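Local coordinates for protein neurotoxin (Clostridium botulinum, PDB 1ZB7) that acts as the zinc endopeptidase light chain of botulinum neurotoxin type G, cleaving synaptobrevins (VAMP1, VAMP2 and VAMP3) in the host cytosol, at residues 13-16 / 17-21; 85-88 / 89-93; 313-316 / 317-320; 415-418 / 419-422. All blocks are in the same frame, centred on the assembly; numbering follows the deposited sequence.

Interaction 1: 13-16 / 17-21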
loop_
_atom_site.group_PDB
_atom_site.type_symbol
_atom_site.label_atom_id
_atom_site.label_comp_id
_atom_site.label_asym_id
_atom_site.label_seq_id
_atom_site.Cartn_x
_atom_site.Cartn_y
_atom_site.Cartn_z
ATOM N N PRO A 13 -42.859 -11.853 -18.884
ATOM C CA PRO A 13 -42.834 -13.331 -18.779
ATOM C C PRO A 13 -41.600 -14.074 -19.356
ATOM O O PRO A 13 -40.915 -13.644 -20.317
ATOM C CB PRO A 13 -44.121 -13.781 -19.465
ATOM C CG PRO A 13 -44.643 -12.620 -20.212
ATOM C CD PRO A 13 -43.972 -11.373 -19.737
ATOM N N ILE A 14 -41.340 -15.194 -18.696
ATOM C CA ILE A 14 -40.366 -16.167 -19.134
ATOM C C ILE A 14 -40.629 -16.423 -20.616
ATOM O O ILE A 14 -41.753 -16.728 -20.983
ATOM C CB ILE A 14 -40.547 -17.477 -18.305
ATOM C CG1 ILE A 14 -40.237 -17.287 -16.806
ATOM C CG2 ILE A 14 -39.721 -18.545 -18.817
ATOM C CD1 ILE A 14 -38.707 -17.101 -16.544
ATOM N N ASN A 15 -39.608 -16.329 -21.472
ATOM C CA ASN A 15 -39.824 -16.709 -22.852
ATOM C C ASN A 15 -38.831 -17.792 -23.366
ATOM O O ASN A 15 -38.943 -18.175 -24.501
ATOM C CB ASN A 15 -39.800 -15.453 -23.781
ATOM C CG ASN A 15 -38.560 -14.601 -23.566
ATOM O OD1 ASN A 15 -37.428 -15.111 -23.527
ATOM N ND2 ASN A 15 -38.745 -13.326 -23.476
ATOM N N ASN A 16 -37.881 -18.224 -22.496
ATOM C CA ASN A 16 -36.912 -19.290 -22.734
ATOM C C ASN A 16 -35.807 -18.876 -23.631
ATOM O O ASN A 16 -35.036 -19.691 -24.021
ATOM C CB ASN A 16 -37.582 -20.537 -23.293
ATOM C CG ASN A 16 -38.587 -21.130 -22.349
ATOM O OD1 ASN A 16 -38.330 -21.256 -21.162
ATOM N ND2 ASN A 16 -39.732 -21.433 -22.843
ATOM N N ASP A 17 -35.754 -17.602 -23.994
ATOM C CA ASP A 17 -34.757 -17.051 -24.872
ATOM C C ASP A 17 -33.927 -16.043 -24.051
ATOM O O ASP A 17 -32.793 -16.342 -23.599
ATOM C CB ASP A 17 -35.437 -16.369 -26.071
ATOM C CG ASP A 17 -34.416 -15.626 -27.002
ATOM O OD1 ASP A 17 -33.180 -15.696 -26.833
ATOM O OD2 ASP A 17 -34.856 -14.893 -27.869
ATOM N N ASP A 18 -34.477 -14.840 -23.835
ATOM C CA ASP A 18 -33.712 -13.823 -23.125
ATOM C C ASP A 18 -34.285 -13.557 -21.729
ATOM O O ASP A 18 -33.714 -12.824 -20.954
ATOM C CB ASP A 18 -33.538 -12.565 -23.986
ATOM C CG ASP A 18 -34.873 -11.925 -24.370
ATOM O OD1 ASP A 18 -35.980 -12.377 -23.966
ATOM O OD2 ASP A 18 -34.824 -10.905 -25.043
ATOM N N ILE A 19 -35.376 -14.231 -21.412
ATOM C CA ILE A 19 -35.913 -14.262 -20.054
ATOM C C ILE A 19 -36.122 -15.729 -19.700
ATOM O O ILE A 19 -36.945 -16.417 -20.327
ATOM C CB ILE A 19 -37.217 -13.430 -19.876
ATOM C CG1 ILE A 19 -36.970 -11.990 -20.303
ATOM C CG2 ILE A 19 -37.630 -13.474 -18.422
ATOM C CD1 ILE A 19 -38.173 -11.063 -20.359
ATOM N N ILE A 20 -35.309 -16.215 -18.773
ATOM C CA ILE A 20 -35.225 -17.622 -18.479
ATOM C C ILE A 20 -35.098 -17.898 -16.978
ATOM O O ILE A 20 -34.849 -16.966 -16.141
ATOM C CB ILE A 20 -33.945 -18.305 -19.240
ATOM C CG1 ILE A 20 -32.627 -17.786 -18.622
ATOM C CG2 ILE A 20 -33.911 -18.053 -20.732
ATOM C CD1 ILE A 20 -31.320 -18.649 -19.062
ATOM N N MET A 21 -35.277 -19.184 -16.654
ATOM C CA MET A 21 -34.914 -19.825 -15.396
ATOM C C MET A 21 -33.574 -20.500 -15.548
ATOM O O MET A 21 -33.348 -21.252 -16.470
ATOM C CB MET A 21 -35.980 -20.824 -14.965
ATOM C CG MET A 21 -37.366 -20.184 -14.679
ATOM S SD MET A 21 -37.364 -18.756 -13.539
ATOM C CE MET A 21 -37.201 -19.544 -11.939
HETATM O O HOH W 1 -36.569 -20.673 -19.232
#

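Interaction 2: 85-88 / 89-93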
loop_
_atom_site.group_PDB
_atom_site.type_symbol
_atom_site.label_atom_id
_atom_site.label_comp_id
_atom_site.label_asym_id
_atom_site.label_seq_id
_atom_site.Cartn_x
_atom_site.Cartn_y
_atom_site.Cartn_z
ATOM N N LYS A 85 -36.558 -5.887 -7.196
ATOM C CA LYS A 85 -35.935 -6.613 -8.282
ATOM C C LYS A 85 -35.955 -5.868 -9.591
ATOM O O LYS A 85 -34.918 -5.834 -10.301
ATOM C CB LYS A 85 -36.555 -8.011 -8.456
ATOM C CG LYS A 85 -36.176 -8.917 -7.227
ATOM C CD LYS A 85 -36.788 -10.284 -7.278
ATOM C CE LYS A 85 -36.572 -10.961 -5.950
ATOM N NZ LYS A 85 -36.693 -12.422 -6.027
ATOM N N ASP A 86 -37.127 -5.322 -9.893
ATOM C CA ASP A 86 -37.350 -4.491 -11.035
ATOM C C ASP A 86 -36.494 -3.240 -11.030
ATOM O O ASP A 86 -35.893 -2.893 -12.031
ATOM C CB ASP A 86 -38.880 -4.143 -11.162
ATOM C CG ASP A 86 -39.222 -3.407 -12.461
ATOM O OD1 ASP A 86 -38.980 -3.922 -13.571
ATOM O OD2 ASP A 86 -39.693 -2.300 -12.376
ATOM N N LYS A 87 -36.390 -2.608 -9.887
ATOM C CA LYS A 87 -35.496 -1.440 -9.715
ATOM C C LYS A 87 -33.993 -1.744 -9.897
ATOM O O LYS A 87 -33.230 -0.936 -10.563
ATOM C CB LYS A 87 -35.750 -0.760 -8.360
ATOM C CG LYS A 87 -34.964 0.535 -8.186
ATOM C CD LYS A 87 -35.350 1.408 -6.958
ATOM C CE LYS A 87 -34.420 2.671 -6.935
ATOM N NZ LYS A 87 -34.833 3.794 -6.121
ATOM N N PHE A 88 -33.561 -2.872 -9.301
ATOM C CA PHE A 88 -32.195 -3.400 -9.517
ATOM C C PHE A 88 -31.870 -3.661 -11.024
ATOM O O PHE A 88 -30.858 -3.201 -11.531
ATOM C CB PHE A 88 -32.036 -4.682 -8.748
ATOM C CG PHE A 88 -30.671 -5.323 -8.876
ATOM C CD1 PHE A 88 -29.657 -5.067 -7.934
ATOM C CD2 PHE A 88 -30.420 -6.242 -9.849
ATOM C CE1 PHE A 88 -28.466 -5.775 -8.033
ATOM C CE2 PHE A 88 -29.212 -6.886 -9.947
ATOM C CZ PHE A 88 -28.226 -6.597 -9.055
ATOM N N LEU A 89 -32.762 -4.388 -11.702
ATOM C CA LEU A 89 -32.705 -4.654 -13.122
ATOM C C LEU A 89 -32.598 -3.396 -14.043
ATOM O O LEU A 89 -31.690 -3.307 -14.909
ATOM C CB LEU A 89 -33.899 -5.463 -13.485
ATOM C CG LEU A 89 -34.159 -5.976 -14.916
ATOM C CD1 LEU A 89 -32.938 -6.722 -15.471
ATOM C CD2 LEU A 89 -35.388 -6.888 -14.845
ATOM N N LYS A 90 -33.488 -2.451 -13.812
ATOM C CA LYS A 90 -33.496 -1.178 -14.472
ATOM C C LYS A 90 -32.257 -0.351 -14.190
ATOM O O LYS A 90 -31.704 0.301 -15.096
ATOM C CB LYS A 90 -34.839 -0.435 -14.187
ATOM C CG LYS A 90 -35.968 -0.982 -15.124
ATOM C CD LYS A 90 -37.315 -0.798 -14.598
ATOM C CE LYS A 90 -38.407 -1.343 -15.598
ATOM N NZ LYS A 90 -39.780 -1.374 -14.916
ATOM N N THR A 91 -31.804 -0.384 -12.951
ATOM C CA THR A 91 -30.576 0.329 -12.589
ATOM C C THR A 91 -29.360 -0.320 -13.304
ATOM O O THR A 91 -28.535 0.370 -13.828
ATOM C CB THR A 91 -30.332 0.324 -11.054
ATOM O OG1 THR A 91 -31.447 0.908 -10.385
ATOM C CG2 THR A 91 -29.093 1.050 -10.691
ATOM N N MET A 92 -29.267 -1.635 -13.310
ATOM C CA MET A 92 -28.180 -2.337 -14.019
ATOM C C MET A 92 -28.158 -1.965 -15.512
ATOM O O MET A 92 -27.092 -1.726 -16.095
ATOM C CB MET A 92 -28.254 -3.867 -13.849
ATOM C CG MET A 92 -27.924 -4.438 -12.485
ATOM S SD MET A 92 -26.484 -3.639 -11.644
ATOM C CE MET A 92 -25.194 -4.075 -12.823
ATOM N N ILE A 93 -29.344 -1.917 -16.130
ATOM C CA ILE A 93 -29.438 -1.567 -17.526
ATOM C C ILE A 93 -28.998 -0.138 -17.756
ATOM O O ILE A 93 -28.341 0.168 -18.778
ATOM C CB ILE A 93 -30.861 -1.757 -18.010
ATOM C CG1 ILE A 93 -31.169 -3.248 -18.065
ATOM C CG2 ILE A 93 -31.099 -1.049 -19.388
ATOM C CD1 ILE A 93 -32.682 -3.521 -18.061
#

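Interaction 3: 313-316 / 317-320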
loop_
_atom_site.group_PDB
_atom_site.type_symbol
_atom_site.label_atom_id
_atom_site.label_comp_id
_atom_site.label_asym_id
_atom_site.label_seq_id
_atom_site.Cartn_x
_atom_site.Cartn_y
_atom_site.Cartn_z
ATOM N N GLY A 313 -23.635 -31.489 -31.412
ATOM C CA GLY A 313 -23.984 -30.095 -31.679
ATOM C C GLY A 313 -22.842 -29.104 -31.800
ATOM O O GLY A 313 -23.040 -28.005 -32.292
ATOM N N ILE A 314 -21.654 -29.433 -31.305
ATOM C CA ILE A 314 -20.545 -28.475 -31.330
ATOM C C ILE A 314 -19.897 -28.525 -32.710
ATOM O O ILE A 314 -19.384 -29.516 -33.118
ATOM C CB ILE A 314 -19.471 -28.723 -30.212
ATOM C CG1 ILE A 314 -20.096 -28.584 -28.816
ATOM C CG2 ILE A 314 -18.261 -27.743 -30.323
ATOM C CD1 ILE A 314 -20.473 -27.206 -28.443
ATOM N N ASP A 315 -19.914 -27.430 -33.416
ATOM C CA ASP A 315 -19.304 -27.360 -34.718
ATOM C C ASP A 315 -17.896 -26.847 -34.518
ATOM O O ASP A 315 -17.716 -25.687 -34.209
ATOM C CB ASP A 315 -20.067 -26.386 -35.590
ATOM C CG ASP A 315 -19.488 -26.315 -37.008
ATOM O OD1 ASP A 315 -20.047 -27.025 -37.901
ATOM O OD2 ASP A 315 -18.467 -25.634 -37.206
ATOM N N ILE A 316 -16.922 -27.738 -34.672
ATOM C CA ILE A 316 -15.512 -27.479 -34.366
ATOM C C ILE A 316 -14.885 -26.269 -35.062
ATOM O O ILE A 316 -14.187 -25.459 -34.409
ATOM C CB ILE A 316 -14.636 -28.699 -34.784
ATOM C CG1 ILE A 316 -15.086 -29.970 -34.056
ATOM C CG2 ILE A 316 -13.218 -28.483 -34.430
ATOM C CD1 ILE A 316 -15.400 -29.791 -32.656
ATOM N N SER A 317 -15.041 -26.191 -36.377
ATOM C CA SER A 317 -14.451 -25.092 -37.180
ATOM C C SER A 317 -15.055 -23.761 -36.824
ATOM O O SER A 317 -14.423 -22.767 -36.819
ATOM C CB SER A 317 -14.728 -25.318 -38.675
ATOM O OG SER A 317 -13.896 -26.414 -39.086
ATOM N N LEU A 318 -16.325 -23.727 -36.538
ATOM C CA LEU A 318 -16.907 -22.504 -36.095
ATOM C C LEU A 318 -16.201 -21.974 -34.774
ATOM O O LEU A 318 -15.820 -20.840 -34.667
ATOM C CB LEU A 318 -18.368 -22.801 -35.806
ATOM C CG LEU A 318 -19.145 -21.709 -35.202
ATOM C CD1 LEU A 318 -18.933 -20.360 -36.009
ATOM C CD2 LEU A 318 -20.546 -22.136 -35.247
ATOM N N TYR A 319 -16.017 -22.850 -33.795
ATOM C CA TYR A 319 -15.416 -22.465 -32.572
ATOM C C TYR A 319 -13.927 -22.201 -32.690
ATOM O O TYR A 319 -13.443 -21.382 -32.003
ATOM C CB TYR A 319 -15.685 -23.547 -31.522
ATOM C CG TYR A 319 -17.029 -23.332 -30.918
ATOM C CD1 TYR A 319 -18.138 -24.029 -31.429
ATOM C CD2 TYR A 319 -17.203 -22.430 -29.883
ATOM C CE1 TYR A 319 -19.392 -23.806 -30.876
ATOM C CE2 TYR A 319 -18.451 -22.262 -29.314
ATOM C CZ TYR A 319 -19.523 -22.916 -29.852
ATOM O OH TYR A 319 -20.747 -22.725 -29.420
ATOM N N LYS A 320 -13.207 -22.937 -33.522
ATOM C CA LYS A 320 -11.850 -22.556 -33.905
ATOM C C LYS A 320 -11.743 -21.125 -34.429
ATOM O O LYS A 320 -10.816 -20.388 -34.081
ATOM C CB LYS A 320 -11.260 -23.545 -34.904
ATOM C CG LYS A 320 -10.923 -24.889 -34.298
ATOM C CD LYS A 320 -10.248 -25.814 -35.291
ATOM C CE LYS A 320 -9.700 -27.117 -34.611
ATOM N NZ LYS A 320 -8.525 -27.930 -35.331
#

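Interaction 4: 415-418 / 419-422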
loop_
_atom_site.group_PDB
_atom_site.type_symbol
_atom_site.label_atom_id
_atom_site.label_comp_id
_atom_site.label_asym_id
_atom_site.label_seq_id
_atom_site.Cartn_x
_atom_site.Cartn_y
_atom_site.Cartn_z
ATOM N N VAL A 415 -21.714 18.882 -1.080
ATOM C CA VAL A 415 -22.449 19.650 -2.035
ATOM C C VAL A 415 -23.695 18.940 -2.561
ATOM O O VAL A 415 -24.680 19.573 -2.753
ATOM C CB VAL A 415 -21.567 19.951 -3.239
ATOM C CG1 VAL A 415 -22.371 20.587 -4.410
ATOM C CG2 VAL A 415 -20.479 20.842 -2.876
ATOM N N ASN A 416 -23.628 17.655 -2.898
ATOM C CA ASN A 416 -24.743 16.991 -3.569
ATOM C C ASN A 416 -25.482 16.045 -2.592
ATOM O O ASN A 416 -25.653 14.847 -2.829
ATOM C CB ASN A 416 -24.244 16.245 -4.848
ATOM C CG ASN A 416 -25.397 15.885 -5.767
ATOM O OD1 ASN A 416 -26.492 16.402 -5.560
ATOM N ND2 ASN A 416 -25.194 14.952 -6.732
ATOM N N LYS A 417 -25.847 16.603 -1.459
ATOM C CA LYS A 417 -26.523 15.871 -0.390
ATOM C C LYS A 417 -27.839 15.195 -0.778
ATOM O O LYS A 417 -28.217 14.161 -0.234
ATOM C CB LYS A 417 -26.760 16.828 0.794
ATOM C CG LYS A 417 -25.476 17.235 1.505
ATOM C CD LYS A 417 -25.765 17.732 2.946
ATOM C CE LYS A 417 -24.500 17.816 3.839
ATOM N NZ LYS A 417 -23.651 16.551 3.646
ATOM N N GLU A 418 -28.535 15.755 -1.727
ATOM C CA GLU A 418 -29.822 15.187 -2.125
ATOM C C GLU A 418 -29.631 13.822 -2.851
ATOM O O GLU A 418 -30.558 12.980 -2.964
ATOM C CB GLU A 418 -30.573 16.220 -2.991
ATOM C CG GLU A 418 -29.968 16.313 -4.356
ATOM C CD GLU A 418 -30.608 17.370 -5.235
ATOM O OE1 GLU A 418 -31.811 17.208 -5.573
ATOM O OE2 GLU A 418 -29.867 18.298 -5.654
ATOM N N ALA A 419 -28.403 13.568 -3.316
ATOM C CA ALA A 419 -28.142 12.377 -4.102
ATOM C C ALA A 419 -28.166 11.077 -3.277
ATOM O O ALA A 419 -28.361 9.996 -3.821
ATOM C CB ALA A 419 -26.854 12.551 -4.816
ATOM N N TYR A 420 -28.016 11.179 -1.959
ATOM C CA TYR A 420 -27.668 9.983 -1.122
ATOM C C TYR A 420 -28.200 10.086 0.248
ATOM O O TYR A 420 -28.539 11.134 0.683
ATOM C CB TYR A 420 -26.140 9.777 -0.999
ATOM C CG TYR A 420 -25.477 10.801 -0.125
ATOM C CD1 TYR A 420 -25.343 10.603 1.261
ATOM C CD2 TYR A 420 -24.955 11.950 -0.674
ATOM C CE1 TYR A 420 -24.743 11.603 2.099
ATOM C CE2 TYR A 420 -24.350 12.920 0.114
ATOM C CZ TYR A 420 -24.266 12.758 1.484
ATOM O OH TYR A 420 -23.650 13.746 2.176
ATOM N N GLU A 421 -28.141 8.994 0.982
ATOM C CA GLU A 421 -28.376 9.049 2.409
ATOM C C GLU A 421 -27.327 8.227 3.169
ATOM O O GLU A 421 -26.783 7.232 2.623
ATOM C CB GLU A 421 -29.864 8.671 2.651
ATOM C CG GLU A 421 -30.167 7.232 2.845
ATOM C CD GLU A 421 -30.897 6.471 1.678
ATOM O OE1 GLU A 421 -31.107 6.969 0.519
ATOM O OE2 GLU A 421 -31.238 5.285 1.967
ATOM N N GLU A 422 -26.998 8.652 4.397
ATOM C CA GLU A 422 -26.024 7.985 5.251
ATOM C C GLU A 422 -26.674 6.671 5.707
ATOM O O GLU A 422 -27.881 6.567 5.709
ATOM C CB GLU A 422 -25.629 8.771 6.492
ATOM C CG GLU A 422 -24.806 10.044 6.260
ATOM C CD GLU A 422 -23.371 9.859 5.749
ATOM O OE1 GLU A 422 -22.684 8.817 5.910
ATOM O OE2 GLU A 422 -22.874 10.854 5.224
HETATM O O HOH W 2 -31.435 11.022 -1.230
#

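Interaction 1: 13-16 / 17-21
Asn15 and the residues Asp17 to Ile19 meet in an Asx turn, closed by the bond from Asp17 N to Asn15 OD1, that leads the chain into strand 19-23, an inner strand of the large mixed sheet of this zinc protease. The amide of Asn15 is turned back over the loop because CG lies between the backbone N and the carbonyl carbon (chi1 52°), and its OD1 collects three successive backbone N-H groups. Asp17 N and Asp18 N, the latter 3.0 Å from Asn15 OD1, both approach in the plane of that amide carbonyl, whereas Ile19 N comes from above the plane at 3.1 Å from Asn15 OD1. The other arm of the amide is held as well: Asn15 ND2 donates to Asp18 OD1 at 3.0 Å, with amide and carboxylate planes 41° apart, so rotation of the group is fixed from both sides. Asp18 OD2 has a second partner in Lys6, and Asp17 OD1 pairs with Arg38 of the adjoining strand 34-38.

The backbone N atoms of Asn15 and Asn16 also reach Ile19 O, from opposite faces of its plane. Ile14 runs across Met21 at about a right angle, its CD1 lying 3.7 Å from Met21 SD. Asn16 OD1 accepts from Ile143 N and also from a water at 2.7 Å, which in turn accepts from Met21 N at 3.2 Å.

Interaction 2: 85-88 / 89-93
Successive turns of the amphipathic helix 82-99 are joined here by side chains four residues apart, a salt bridge on one flank and a Met-aromatic contact on another. Lys90 stretches out beyond CG and crosses the carboxylate of Asp86, whose CG stands anti to the backbone N (chi1 -173°). Lys90 NZ is 2.7 Å from Asp86 OD2, on the syn lone pair of that oxygen, and makes a weak bond to Asp86 OD1 at 3.0 Å. The pair is tied to the N-terminal loop, since Asp86 OD1 also accepts from Tyr10 N and Lys90 NZ also donates to Asn9 OD1.

On the buried flank Phe88 and Met92 lie side by side and point the same way. Met92 CG sits over one face of the Phe88 ring, 4.2 Å from the ring centroid and 26° off its normal. The bend at chi2 (-41°) carries Met92 SD above the ring as well, 4.6 Å from its centroid. Ile45 of strand 43-46 touches both side chains.

Thr91 adds a side-chain bond to the backbone ladder: Thr91 OG1 donates to Lys87 O at 2.6 Å, and Thr91 N reaches the same oxygen from the opposite face of its plane. One carbonyl thus serves two donors, which satisfies the hydroxyl of the buried Thr91 within its own helix.

Interaction 3: 313-316 / 317-320
Asp315 caps the N-terminus of helix 316-327 by reaching forward to Leu318. From CB, which lies 4.0 Å from Leu318 CB, the chain continues to CG, held anti to the backbone N (chi1 -178°) and thereby directed at the first turn. The carboxylate then offers OD2 to the backbone: Leu318 N donates to Asp315 OD2 at 2.9 Å, meeting it nearly along the C-O bond, and Leu318 CB packs 3.2 Å from the same oxygen. The two side chains cross at about a right angle. A negative group at this N-cap would be expected to interact favourably with the helix dipole.

Asp315 O accepts a weak bond from Tyr319 N at 3.3 Å and also lies at the edge of the Tyr319 ring, in its plane, 3.3 Å from Tyr319 CD1. Ile314 CG2 approaches that ring obliquely, 3.9 Å from Tyr319 CD1. One residue on, Ile316 and Lys320 run side by side, with Ile316 CG2 3.8 Å from Lys320 CE.

The cap stands at the surface, yet Ile316, Tyr319 and the Lys320 chain touch Phe129 of strand 128-129, Ile314 and Ile316 rest on Ala309 of strand 308-309, and Lys320 NZ bonds to the carbonyls of Leu303 and Val306.

Interaction 4: 415-418 / 419-422
Lys417 and Tyr420 lie side by side and point the same way, their side chains rising together from a short 3-10 turn that delivers the chain to the short, weakly bonded strand at about 421-422, outermost of the four-stranded antiparallel sheet within the chain. In the tyrosine, chi1 of 72° folds the ring back over its own backbone, against the turn. The ring passes beside the lysine backbone, with Tyr420 CE2 3.7 Å from Lys417 CA, and Lys417 O lies over one ring face, offset toward the rim. Farther out the lysine chain stays extended until it bends at chi4 (-44°), which brings Lys417 NZ to 3.2 Å from Tyr420 OH. Both polar ends are hydrogen-bonded to Lys413 O, and the ring of Tyr420 also meets that of Phe221 in strand 215-221.

Asn416 packs against Ala419 within the turn. Asn416 ND2 is 3.5 Å from Ala419 CB, while the amide nitrogen itself is bonded to Gly410 O. Ala419 N donates to Asn416 O at 3.1 Å, closing the turn, and a weak bond from Tyr420 N to Lys417 O, 3.5 Å long, follows. A water donates to Glu418 O at 2.8 Å and, weakly, to Tyr420 O at 3.5 Å.

In the fold
The four contacts follow one another along the chain, each a local turn or helix step. Interaction 1 enters strand 19-23 of the large mixed sheet, and interaction 2, on helix 82-99, packs against strand 43-46 of that same sheet; their centres are about 17 Å apart and their nearest atoms about 7 Å. Interaction 4 leads into the separate four-stranded sheet, its nearest atoms about 8 Å from interaction 2, and Lys87 of interaction 2 hydrogen-bonds to Glu383 O, just past strand 377-381. Interactions 1, 2 and 4 thus form a chain of near neighbours, with helix 82-99 between the contacts of the two sheets. Interaction 3 stands apart, its centre about 52 Å from that of interaction 4.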